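Local coordinates for insecticyanin-A (PDB 1Z24), which binds the blue bile pigment biliverdin IX gamma in a lipocalin pocket and, mixed with carotene-bearing lipoproteins, gives hornworms their green camouflage colour, at residues D2-Y8 / K125-H131; K13-F18 / K84-Y88; H28-P34 / K164-F170. All coordinates share one frame; numbering follows the deposited sequence.

Interaction 1 of 3, residues D2-Y8 / K125-H131; sequences DIFYPGY and KKAHSIH. With BLV (biliverdin IX gamma chromophore), chain B.
F4 pairs with S129 and Y5 with H128 where the N-terminal strand 3-6 runs antiparallel along strand 127-136 of the lipocalin barrel. The tight part centres on H128. Its backbone N and O both bond to Y5, and its ring is turned back toward the incoming chain by a chi1 of 52°, which sets CG between its own N and carbonyl carbon. H128 ND1 donates to G7 O at 2.6 Å, in the ring plane but from above the carbonyl plane. I130 CG1 reaches the edge of the Y5 ring, 3.7 Å from Y5 CD2. On a more exposed side the F4 ring is sandwiched: S129 CB sits over the centre of one face, and K125 NZ stands 3.9 Å from the ring centroid over the other, a cation-pi contact. The loose part is at P6, K126 and Y8, exposed residues that touch little across the pair; Y5 and P6 pack against P6 and Y5 of the second subunit. At the pigment end biliverdin O1A, a propionate oxygen, comes within 3.5 Å of H131 ND1, which bonds to N118; the bond from H131 NE2 to D2 OD2 measures 2.6 Å and arrives 52° out of the carboxylate plane.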
loop_
_atom_site.group_PDB
_atom_site.type_symbol
_atom_site.label_atom_id
_atom_site.label_comp_id
_atom_site.label_asym_id
_atom_site.label_seq_id
_atom_site.Cartn_x
_atom_site.Cartn_y
_atom_site.Cartn_z
ATOM N N ASP A 2 -4.378 12.780 -13.813
ATOM C CA ASP A 2 -4.460 12.421 -12.417
ATOM C C ASP A 2 -3.320 11.523 -12.119
ATOM O O ASP A 2 -2.788 10.930 -13.026
ATOM C CB ASP A 2 -5.746 11.657 -12.020
ATOM C CG ASP A 2 -6.943 12.559 -12.063
ATOM O OD1 ASP A 2 -6.986 13.660 -12.541
ATOM O OD2 ASP A 2 -7.953 12.011 -11.573
ATOM N N ILE A 3 -2.973 11.422 -10.852
ATOM C CA ILE A 3 -1.882 10.557 -10.430
ATOM C C ILE A 3 -2.312 9.081 -10.258
ATOM O O ILE A 3 -3.222 8.746 -9.505
ATOM C CB ILE A 3 -1.153 11.086 -9.185
ATOM C CG1 ILE A 3 -0.559 12.445 -9.456
ATOM C CG2 ILE A 3 -0.039 10.150 -8.713
ATOM C CD1 ILE A 3 -0.813 13.334 -8.279
ATOM N N PHE A 4 -1.648 8.177 -10.965
ATOM C CA PHE A 4 -1.953 6.757 -10.868
ATOM C C PHE A 4 -0.756 6.008 -10.366
ATOM O O PHE A 4 0.386 6.376 -10.574
ATOM C CB PHE A 4 -2.177 6.249 -12.320
ATOM C CG PHE A 4 -3.593 6.359 -12.790
ATOM C CD1 PHE A 4 -4.040 7.555 -13.351
ATOM C CD2 PHE A 4 -4.455 5.270 -12.638
ATOM C CE1 PHE A 4 -5.362 7.649 -13.787
ATOM C CE2 PHE A 4 -5.767 5.348 -13.064
ATOM C CZ PHE A 4 -6.194 6.536 -13.653
ATOM N N TYR A 5 -1.015 4.952 -9.702
ATOM C CA TYR A 5 0.043 4.118 -9.199
ATOM C C TYR A 5 -0.422 2.710 -9.497
ATOM O O TYR A 5 -1.622 2.465 -9.613
ATOM C CB TYR A 5 0.121 4.225 -7.729
ATOM C CG TYR A 5 0.498 5.566 -7.256
ATOM C CD1 TYR A 5 1.848 5.919 -7.221
ATOM C CD2 TYR A 5 -0.449 6.491 -6.813
ATOM C CE1 TYR A 5 2.269 7.167 -6.736
ATOM C CE2 TYR A 5 -0.038 7.731 -6.298
ATOM C CZ TYR A 5 1.324 8.060 -6.241
ATOM O OH TYR A 5 1.779 9.260 -5.762
ATOM N N PRO A 6 0.480 1.779 -9.638
ATOM C CA PRO A 6 0.073 0.433 -9.958
ATOM C C PRO A 6 -0.598 -0.351 -8.879
ATOM O O PRO A 6 -0.360 -0.136 -7.713
ATOM C CB PRO A 6 1.318 -0.341 -10.333
ATOM C CG PRO A 6 2.495 0.518 -9.911
ATOM C CD PRO A 6 1.944 1.931 -9.648
ATOM N N GLY A 7 -1.445 -1.283 -9.280
ATOM C CA GLY A 7 -2.103 -2.128 -8.301
ATOM C C GLY A 7 -3.380 -1.604 -7.730
ATOM O O GLY A 7 -3.885 -0.573 -8.160
ATOM N N TYR A 8 -3.880 -2.363 -6.749
ATOM C CA TYR A 8 -5.129 -2.027 -6.070
ATOM C C TYR A 8 -4.882 -0.916 -5.087
ATOM O O TYR A 8 -3.746 -0.692 -4.716
ATOM C CB TYR A 8 -5.619 -3.303 -5.241
ATOM C CG TYR A 8 -5.971 -4.497 -6.106
ATOM C CD1 TYR A 8 -7.121 -4.516 -6.873
ATOM C CD2 TYR A 8 -5.143 -5.603 -6.210
ATOM C CE1 TYR A 8 -7.479 -5.605 -7.675
ATOM C CE2 TYR A 8 -5.455 -6.687 -7.020
ATOM C CZ TYR A 8 -6.629 -6.697 -7.768
ATOM O OH TYR A 8 -6.943 -7.771 -8.594
ATOM N N LYS A 125 -6.818 -1.049 -15.975
ATOM C CA LYS A 125 -5.463 -0.572 -16.089
ATOM C C LYS A 125 -4.616 -1.203 -15.036
ATOM O O LYS A 125 -3.424 -1.004 -15.066
ATOM C CB LYS A 125 -5.297 0.914 -15.832
ATOM C CG LYS A 125 -5.901 1.729 -16.979
ATOM C CD LYS A 125 -5.966 3.239 -16.748
ATOM C CE LYS A 125 -4.694 3.795 -16.099
ATOM N NZ LYS A 125 -4.095 4.996 -16.731
ATOM N N LYS A 126 -5.251 -1.951 -14.120
ATOM C CA LYS A 126 -4.545 -2.559 -13.021
ATOM C C LYS A 126 -3.769 -1.468 -12.300
ATOM O O LYS A 126 -2.638 -1.632 -11.927
ATOM C CB LYS A 126 -3.662 -3.747 -13.312
ATOM C CG LYS A 126 -4.410 -4.828 -14.108
ATOM C CD LYS A 126 -4.479 -6.124 -13.312
ATOM C CE LYS A 126 -4.731 -7.364 -14.163
ATOM N NZ LYS A 126 -6.148 -7.776 -14.185
ATOM N N ALA A 127 -4.378 -0.324 -12.112
ATOM C CA ALA A 127 -3.724 0.771 -11.417
ATOM C C ALA A 127 -4.801 1.628 -10.769
ATOM O O ALA A 127 -5.998 1.531 -11.100
ATOM C CB ALA A 127 -2.897 1.588 -12.385
ATOM N N HIS A 128 -4.399 2.477 -9.833
ATOM C CA HIS A 128 -5.388 3.317 -9.195
ATOM C C HIS A 128 -4.895 4.727 -9.206
ATOM O O HIS A 128 -3.677 5.017 -9.236
ATOM C CB HIS A 128 -5.706 2.890 -7.675
ATOM C CG HIS A 128 -4.430 2.788 -6.891
ATOM N ND1 HIS A 128 -3.547 1.711 -7.062
ATOM C CD2 HIS A 128 -3.895 3.627 -5.972
ATOM C CE1 HIS A 128 -2.523 1.942 -6.250
ATOM N NE2 HIS A 128 -2.683 3.074 -5.573
ATOM N N SER A 129 -5.874 5.616 -9.186
ATOM C CA SER A 129 -5.524 7.018 -9.124
ATOM C C SER A 129 -5.751 7.460 -7.667
ATOM O O SER A 129 -6.598 6.902 -6.964
ATOM C CB SER A 129 -6.268 7.966 -10.048
ATOM O OG SER A 129 -7.677 7.755 -9.977
ATOM N N ILE A 130 -5.003 8.446 -7.195
ATOM C CA ILE A 130 -5.151 8.939 -5.845
ATOM C C ILE A 130 -5.543 10.417 -5.842
ATOM O O ILE A 130 -4.966 11.269 -6.557
ATOM C CB ILE A 130 -3.823 8.789 -5.057
ATOM C CG1 ILE A 130 -3.422 7.298 -4.789
ATOM C CG2 ILE A 130 -3.880 9.642 -3.779
ATOM C CD1 ILE A 130 -4.516 6.536 -4.045
ATOM N N HIS A 131 -6.521 10.744 -5.030
ATOM C CA HIS A 131 -6.918 12.131 -4.924
ATOM C C HIS A 131 -6.812 12.580 -3.477
ATOM O O HIS A 131 -7.089 11.797 -2.575
ATOM C CB HIS A 131 -8.290 12.472 -5.465
ATOM C CG HIS A 131 -8.392 11.939 -6.837
ATOM N ND1 HIS A 131 -9.062 10.758 -7.137
ATOM C CD2 HIS A 131 -7.869 12.423 -7.991
ATOM C CE1 HIS A 131 -8.920 10.581 -8.493
ATOM N NE2 HIS A 131 -8.217 11.564 -9.028
HETATM N NA BLV B . -14.496 15.154 -6.070
HETATM C C1A BLV B . -14.456 14.118 -6.943
HETATM C C2A BLV B . -14.390 12.817 -6.300
HETATM C C3A BLV B . -14.402 13.075 -4.961
HETATM C C4A BLV B . -14.459 14.544 -4.834
HETATM C CMA BLV B . -14.282 12.084 -3.742
HETATM O OA BLV B . -14.487 14.281 -8.144
HETATM C CAA BLV B . -14.272 11.514 -6.981
HETATM C CBA BLV B . -12.830 11.473 -7.393
HETATM C CGA BLV B . -12.612 10.258 -8.294
HETATM O O1A BLV B . -12.094 9.253 -7.892
HETATM O O2A BLV B . -13.001 10.302 -9.418
HETATM C CHB BLV B . -14.445 15.195 -3.601
HETATM N NB BLV B . -14.641 17.549 -4.232
HETATM C C1B BLV B . -14.306 16.549 -3.345
HETATM C C2B BLV B . -13.831 17.100 -2.101
HETATM C C3B BLV B . -13.879 18.424 -2.253
HETATM C C4B BLV B . -14.376 18.702 -3.605
HETATM C CMB BLV B . -13.388 16.316 -0.875
HETATM C CAB BLV B . -13.473 19.446 -1.234
HETATM C CBB BLV B . -12.783 20.508 -1.764
HETATM C CHC BLV B . -14.603 19.995 -4.095
HETATM N NC BLV B . -15.321 19.781 -6.399
HETATM C C1C BLV B . -15.192 20.461 -5.235
HETATM C C2C BLV B . -15.733 21.825 -5.350
HETATM C C3C BLV B . -16.248 22.025 -6.565
HETATM C C4C BLV B . -15.984 20.698 -7.254
HETATM C CMC BLV B . -15.798 22.772 -4.246
HETATM C CAC BLV B . -16.921 23.223 -7.264
HETATM C CBC BLV B . -17.776 23.030 -8.297
HETATM C CHD BLV B . -16.266 20.421 -8.638
HETATM N ND BLV B . -16.855 18.030 -8.433
HETATM C C1D BLV B . -16.680 19.225 -9.188
HETATM C C2D BLV B . -17.045 18.979 -10.618
HETATM C C3D BLV B . -17.432 17.663 -10.724
HETATM C C4D BLV B . -17.314 17.123 -9.381
HETATM C CMD BLV B . -16.991 19.946 -11.762
HETATM O OD BLV B . -17.597 15.981 -9.108
HETATM C CAD BLV B . -17.894 16.967 -11.943
HETATM C CBD BLV B . -19.405 16.855 -11.875
HETATM C CGD BLV B . -19.963 15.935 -13.022
HETATM O O1D BLV B . -20.343 16.421 -14.039
HETATM O O2D BLV B . -19.992 14.724 -12.908
#

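Interaction 2 of 3, residues K13-F18 / K84-Y88; sequences KPVNDF and KQGKY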
loop_
_atom_site.group_PDB
_atom_site.type_symbol
_atom_site.label_atom_id
_atom_site.label_comp_id
_atom_site.label_asym_id
_atom_site.label_seq_id
_atom_site.Cartn_x
_atom_site.Cartn_y
_atom_site.Cartn_z
ATOM N N LYS A 13 -7.407 3.524 6.686
ATOM C CA LYS A 13 -8.503 3.652 7.640
ATOM C C LYS A 13 -8.672 5.118 7.944
ATOM O O LYS A 13 -7.723 5.751 8.345
ATOM C CB LYS A 13 -8.131 2.933 8.932
ATOM C CG LYS A 13 -9.165 3.109 10.017
ATOM C CD LYS A 13 -8.739 2.703 11.441
ATOM C CE LYS A 13 -7.970 3.833 12.128
ATOM N NZ LYS A 13 -8.667 5.146 12.245
ATOM N N PRO A 14 -9.853 5.661 7.722
ATOM C CA PRO A 14 -10.133 7.051 7.946
ATOM C C PRO A 14 -10.234 7.388 9.417
ATOM O O PRO A 14 -10.119 6.524 10.260
ATOM C CB PRO A 14 -11.441 7.315 7.248
ATOM C CG PRO A 14 -12.102 5.962 7.028
ATOM C CD PRO A 14 -11.043 4.941 7.337
ATOM N N VAL A 15 -10.434 8.660 9.704
ATOM C CA VAL A 15 -10.530 9.124 11.060
ATOM C C VAL A 15 -11.624 8.451 11.898
ATOM O O VAL A 15 -12.720 8.152 11.422
ATOM C CB VAL A 15 -10.661 10.659 11.037
ATOM C CG1 VAL A 15 -12.012 11.035 10.458
ATOM C CG2 VAL A 15 -10.583 11.234 12.463
ATOM N N ASN A 16 -11.310 8.228 13.165
ATOM C CA ASN A 16 -12.250 7.625 14.093
ATOM C C ASN A 16 -13.136 8.651 14.842
ATOM O O ASN A 16 -12.784 9.831 15.061
ATOM C CB ASN A 16 -11.465 6.879 15.197
ATOM C CG ASN A 16 -10.986 5.575 14.684
ATOM O OD1 ASN A 16 -9.827 5.239 14.729
ATOM N ND2 ASN A 16 -11.900 4.814 14.190
ATOM N N ASP A 17 -14.296 8.193 15.282
ATOM C CA ASP A 17 -15.158 9.084 16.035
ATOM C C ASP A 17 -15.542 10.308 15.286
ATOM O O ASP A 17 -15.589 11.387 15.839
ATOM C CB ASP A 17 -14.442 9.521 17.303
ATOM C CG ASP A 17 -15.132 8.866 18.481
ATOM O OD1 ASP A 17 -14.532 8.336 19.413
ATOM O OD2 ASP A 17 -16.456 8.906 18.377
ATOM N N PHE A 18 -15.822 10.119 14.019
ATOM C CA PHE A 18 -16.192 11.238 13.220
ATOM C C PHE A 18 -17.447 11.944 13.714
ATOM O O PHE A 18 -18.444 11.292 14.004
ATOM C CB PHE A 18 -16.485 10.702 11.844
ATOM C CG PHE A 18 -16.676 11.838 10.836
ATOM C CD1 PHE A 18 -17.810 11.988 10.034
ATOM C CD2 PHE A 18 -15.669 12.778 10.668
ATOM C CE1 PHE A 18 -17.966 13.012 9.085
ATOM C CE2 PHE A 18 -15.804 13.820 9.749
ATOM C CZ PHE A 18 -16.935 13.935 8.929
ATOM N N LYS A 84 -18.367 4.444 12.721
ATOM C CA LYS A 84 -18.228 5.817 13.236
ATOM C C LYS A 84 -17.005 6.524 12.656
ATOM O O LYS A 84 -16.563 7.542 13.200
ATOM C CB LYS A 84 -18.195 5.936 14.745
ATOM C CG LYS A 84 -19.237 5.029 15.377
ATOM C CD LYS A 84 -20.633 5.364 14.911
ATOM C CE LYS A 84 -21.759 4.665 15.672
ATOM N NZ LYS A 84 -21.661 3.181 15.642
ATOM N N GLN A 85 -16.463 5.965 11.554
ATOM C CA GLN A 85 -15.283 6.550 10.889
ATOM C C GLN A 85 -15.642 7.717 9.958
ATOM O O GLN A 85 -16.821 7.918 9.582
ATOM C CB GLN A 85 -14.422 5.508 10.181
ATOM C CG GLN A 85 -13.701 4.499 11.113
ATOM C CD GLN A 85 -13.393 3.287 10.272
ATOM O OE1 GLN A 85 -13.654 3.305 9.061
ATOM N NE2 GLN A 85 -12.851 2.251 10.849
ATOM N N GLY A 86 -14.644 8.516 9.548
ATOM C CA GLY A 86 -14.963 9.660 8.678
ATOM C C GLY A 86 -14.960 9.348 7.205
ATOM O O GLY A 86 -13.925 9.357 6.486
ATOM N N LYS A 87 -16.156 9.045 6.784
ATOM C CA LYS A 87 -16.415 8.691 5.421
ATOM C C LYS A 87 -17.823 9.149 5.110
ATOM O O LYS A 87 -18.780 8.814 5.826
ATOM C CB LYS A 87 -16.171 7.167 5.326
ATOM C CG LYS A 87 -15.929 6.733 3.889
ATOM C CD LYS A 87 -15.920 5.215 3.716
ATOM C CE LYS A 87 -14.788 4.507 4.434
ATOM N NZ LYS A 87 -14.810 3.049 4.130
ATOM N N TYR A 88 -17.963 9.946 4.054
ATOM C CA TYR A 88 -19.266 10.460 3.692
ATOM C C TYR A 88 -19.552 10.403 2.201
ATOM O O TYR A 88 -18.672 10.276 1.347
ATOM C CB TYR A 88 -19.479 11.862 4.358
ATOM C CG TYR A 88 -18.544 12.925 3.858
ATOM C CD1 TYR A 88 -18.878 13.744 2.767
ATOM C CD2 TYR A 88 -17.279 13.063 4.443
ATOM C CE1 TYR A 88 -18.027 14.756 2.300
ATOM C CE2 TYR A 88 -16.402 14.047 3.983
ATOM C CZ TYR A 88 -16.781 14.883 2.928
ATOM O OH TYR A 88 -15.873 15.819 2.494
#
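The F18 ring lies over G86, with G86 CA 3.5 Å from F18 CG and set off toward the rim of one ring face, a CH-pi contact between two irregular chain segments. F18 is turned into this place by its chi1 of -171°, with CG opposite the backbone N. V15 CG1 comes to 3.7 Å from G86 CA, so an aromatic face and a methyl group both close on the glycine backbone. Q85 extends beyond CG and crosses P14 at about a right angle, its OE1 3.5 Å from P14 CD. Alongside it N16 points the same way, the two amide planes 63° apart, and N16 ND2 touches Q85 CG. K13 crosses the end of Q85 roughly perpendicularly; its chain bends at chi3 and chi4 and brings NZ to two acceptors, P14 O and N16 OD1, which ties this surface loop to itself. Two backbone bonds join the segments: G86 N to V15 O at 2.7 Å, and F18 N to K84 O at 2.8 Å. On the lipocalin barrel the contact joins the loop leading into helix 20-23 to the link between helix 80-83 and strand 88-94. F18 also meets F23 edge-to-face and touches I76 of strand 66-76, while P14 and V15 pack on W104 and V105 of strand 97-108.

Interaction 3 of 3, residues H28-P34 / K164-F170; sequences HEIAKLP and KFISNDF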
loop_
_atom_site.group_PDB
_atom_site.type_symbol
_atom_site.label_atom_id
_atom_site.label_comp_id
_atom_site.label_asym_id
_atom_site.label_seq_id
_atom_site.Cartn_x
_atom_site.Cartn_y
_atom_site.Cartn_z
ATOM N N HIS A 28 -12.235 25.552 2.687
ATOM C CA HIS A 28 -11.463 26.078 1.589
ATOM C C HIS A 28 -10.447 25.041 1.178
ATOM O O HIS A 28 -9.807 24.391 2.027
ATOM C CB HIS A 28 -10.672 27.329 1.960
ATOM C CG HIS A 28 -11.603 28.357 2.514
ATOM N ND1 HIS A 28 -12.088 28.269 3.794
ATOM C CD2 HIS A 28 -12.115 29.496 1.916
ATOM C CE1 HIS A 28 -12.879 29.317 3.953
ATOM N NE2 HIS A 28 -12.917 30.089 2.850
ATOM N N GLU A 29 -10.307 24.867 -0.129
ATOM C CA GLU A 29 -9.351 23.886 -0.625
ATOM C C GLU A 29 -7.992 24.564 -0.755
ATOM O O GLU A 29 -7.741 25.200 -1.733
ATOM C CB GLU A 29 -9.851 23.381 -1.976
ATOM C CG GLU A 29 -8.769 22.525 -2.647
ATOM C CD GLU A 29 -9.261 22.075 -3.957
ATOM O OE1 GLU A 29 -10.066 21.154 -4.087
ATOM O OE2 GLU A 29 -8.788 22.816 -4.922
ATOM N N ILE A 30 -7.145 24.465 0.252
ATOM C CA ILE A 30 -5.856 25.104 0.247
ATOM C C ILE A 30 -5.029 24.478 -0.808
ATOM O O ILE A 30 -4.273 25.113 -1.521
ATOM C CB ILE A 30 -5.214 24.876 1.621
ATOM C CG1 ILE A 30 -6.007 25.585 2.684
ATOM C CG2 ILE A 30 -3.803 25.410 1.644
ATOM C CD1 ILE A 30 -6.187 27.042 2.356
ATOM N N ALA A 31 -5.156 23.188 -0.924
ATOM C CA ALA A 31 -4.364 22.529 -1.953
ATOM C C ALA A 31 -4.970 21.199 -2.248
ATOM O O ALA A 31 -5.745 20.680 -1.423
ATOM C CB ALA A 31 -2.944 22.271 -1.522
ATOM N N LYS A 32 -4.625 20.629 -3.401
ATOM C CA LYS A 32 -5.164 19.302 -3.730
ATOM C C LYS A 32 -4.207 18.565 -4.644
ATOM O O LYS A 32 -3.314 19.209 -5.160
ATOM C CB LYS A 32 -6.459 19.451 -4.597
ATOM C CG LYS A 32 -6.224 20.273 -5.890
ATOM C CD LYS A 32 -7.384 20.249 -6.882
ATOM C CE LYS A 32 -7.240 21.288 -8.031
ATOM N NZ LYS A 32 -7.425 22.630 -7.489
ATOM N N LEU A 33 -4.408 17.232 -4.828
ATOM C CA LEU A 33 -3.620 16.495 -5.773
ATOM C C LEU A 33 -4.412 16.747 -7.089
ATOM O O LEU A 33 -5.630 17.044 -6.964
ATOM C CB LEU A 33 -3.594 14.992 -5.501
ATOM C CG LEU A 33 -2.792 14.571 -4.256
ATOM C CD1 LEU A 33 -2.678 13.054 -4.212
ATOM C CD2 LEU A 33 -1.416 15.152 -4.195
ATOM N N PRO A 34 -3.796 16.703 -8.270
ATOM C CA PRO A 34 -4.547 16.946 -9.477
ATOM C C PRO A 34 -5.785 16.056 -9.614
ATOM O O PRO A 34 -5.742 14.885 -9.219
ATOM C CB PRO A 34 -3.662 16.450 -10.602
ATOM C CG PRO A 34 -2.282 16.356 -10.079
ATOM C CD PRO A 34 -2.403 16.379 -8.590
ATOM N N LYS A 164 3.243 16.411 -4.306
ATOM C CA LYS A 164 2.462 16.555 -5.506
ATOM C C LYS A 164 1.285 17.494 -5.278
ATOM O O LYS A 164 0.491 17.668 -6.157
ATOM C CB LYS A 164 1.958 15.206 -5.841
ATOM C CG LYS A 164 3.097 14.289 -6.248
ATOM C CD LYS A 164 3.786 14.843 -7.475
ATOM C CE LYS A 164 4.965 14.015 -7.971
ATOM N NZ LYS A 164 4.554 12.883 -8.810
ATOM N N PHE A 165 1.137 18.100 -4.103
ATOM C CA PHE A 165 0.005 19.011 -3.881
ATOM C C PHE A 165 0.104 20.292 -4.704
ATOM O O PHE A 165 1.164 20.822 -4.978
ATOM C CB PHE A 165 -0.223 19.442 -2.452
ATOM C CG PHE A 165 -0.938 18.432 -1.599
ATOM C CD1 PHE A 165 -2.291 18.185 -1.783
ATOM C CD2 PHE A 165 -0.256 17.724 -0.609
ATOM C CE1 PHE A 165 -2.945 17.231 -1.002
ATOM C CE2 PHE A 165 -0.868 16.763 0.185
ATOM C CZ PHE A 165 -2.223 16.533 -0.030
ATOM N N ILE A 166 -1.029 20.791 -5.105
ATOM C CA ILE A 166 -1.089 22.001 -5.887
ATOM C C ILE A 166 -1.936 23.000 -5.133
ATOM O O ILE A 166 -3.092 22.709 -4.844
ATOM C CB ILE A 166 -1.707 21.729 -7.228
ATOM C CG1 ILE A 166 -0.738 20.916 -8.096
ATOM C CG2 ILE A 166 -1.925 23.081 -7.889
ATOM C CD1 ILE A 166 -1.572 20.079 -9.057
ATOM N N SER A 167 -1.366 24.176 -4.828
ATOM C CA SER A 167 -2.046 25.229 -4.055
ATOM C C SER A 167 -3.143 25.930 -4.792
ATOM O O SER A 167 -2.977 26.177 -5.984
ATOM C CB SER A 167 -0.999 26.172 -3.562
ATOM O OG SER A 167 -0.431 25.662 -2.356
ATOM N N ASN A 168 -4.262 26.210 -4.113
ATOM C CA ASN A 168 -5.395 26.903 -4.728
ATOM C C ASN A 168 -5.254 28.432 -4.490
ATOM O O ASN A 168 -4.344 28.890 -3.835
ATOM C CB ASN A 168 -6.748 26.458 -4.257
ATOM C CG ASN A 168 -7.718 26.673 -5.388
ATOM O OD1 ASN A 168 -7.717 27.705 -6.084
ATOM N ND2 ASN A 168 -8.519 25.668 -5.601
ATOM N N ASP A 169 -6.132 29.241 -5.000
ATOM C CA ASP A 169 -5.955 30.649 -4.786
ATOM C C ASP A 169 -7.233 31.252 -4.354
ATOM O O ASP A 169 -8.300 30.999 -4.917
ATOM C CB ASP A 169 -5.346 31.246 -6.099
ATOM C CG ASP A 169 -5.237 32.774 -6.278
ATOM O OD1 ASP A 169 -5.111 33.286 -7.377
ATOM O OD2 ASP A 169 -5.367 33.499 -5.192
ATOM N N PHE A 170 -7.077 32.043 -3.321
ATOM C CA PHE A 170 -8.182 32.733 -2.704
ATOM C C PHE A 170 -8.053 34.272 -2.724
ATOM O O PHE A 170 -8.632 34.956 -1.892
ATOM C CB PHE A 170 -8.384 32.204 -1.239
ATOM C CG PHE A 170 -8.809 30.748 -1.327
ATOM C CD1 PHE A 170 -10.153 30.399 -1.473
ATOM C CD2 PHE A 170 -7.831 29.745 -1.335
ATOM C CE1 PHE A 170 -10.522 29.061 -1.619
ATOM C CE2 PHE A 170 -8.172 28.395 -1.464
ATOM C CZ PHE A 170 -9.526 28.076 -1.613
#
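N168 reaches across to E29 while its backbone N bonds to I30 O, so one residue grips strand 25-32 at two levels. From CB outward, N168 starts close to the backbone: N168 CB lies 3.0 Å from E29 O. A chi1 of -151° sends CG away from its own backbone N, over toward the glutamate and about equally far from E29 O and E29 OE2. OD1, one tip, takes a weak bond from C43 N. At the other tip N168 ND2 donates to E29 OE2 at 2.9 Å, on the anti side but 32° out of the carboxylate plane. On the syn side, from the opposite face of that carboxylate, K32 NZ closes a salt bridge to the same oxygen; this may offset the nearness of E38 to E29 OE1. Farther along, K32 and I166 exchange both backbone bonds, and F165 lays its ring edge against K32, F165 CD1 being 3.5 Å from K32 C. L33 CD2 covers a face of the F165 ring in a CH-pi contact, and I166 CD1 meets P34 CD. At the other end the edge of H28 turns toward the face of F170 in an offset edge-to-face pair, planes 77° apart, while E29 O meets the F170 ring edge, 3.2 Å from F170 CE2. A classic bulge in strand 25-32 sets I30 and A31 together opposite I134. Here a short strand late in the chain, 166-167, is laid antiparallel on the first long strand of a lipocalin barrel, and N168, just after it, bonds E29, a residue of the biliverdin pocket.

Interactions 1 and 3 belong to one sheet: strands 127-136 and 25-32 are neighbours, and each receives a short antiparallel strand, 3-6 from the N-terminal part and 166-167 from late in the chain. They touch directly, I3 CD1 lying 3.4 Å from P34 CD, and each includes a residue of the pigment pocket, H131 or E29. Both are partly buried and mix strand pairing with charged or polar side-chain bonds. Interaction 2 is a surface contact about 10 Å from interaction 3 between nearest atoms and on the other side of the chain's centre; it joins loops through two backbone bonds and glycine-aromatic packing, and holds no pocket residue.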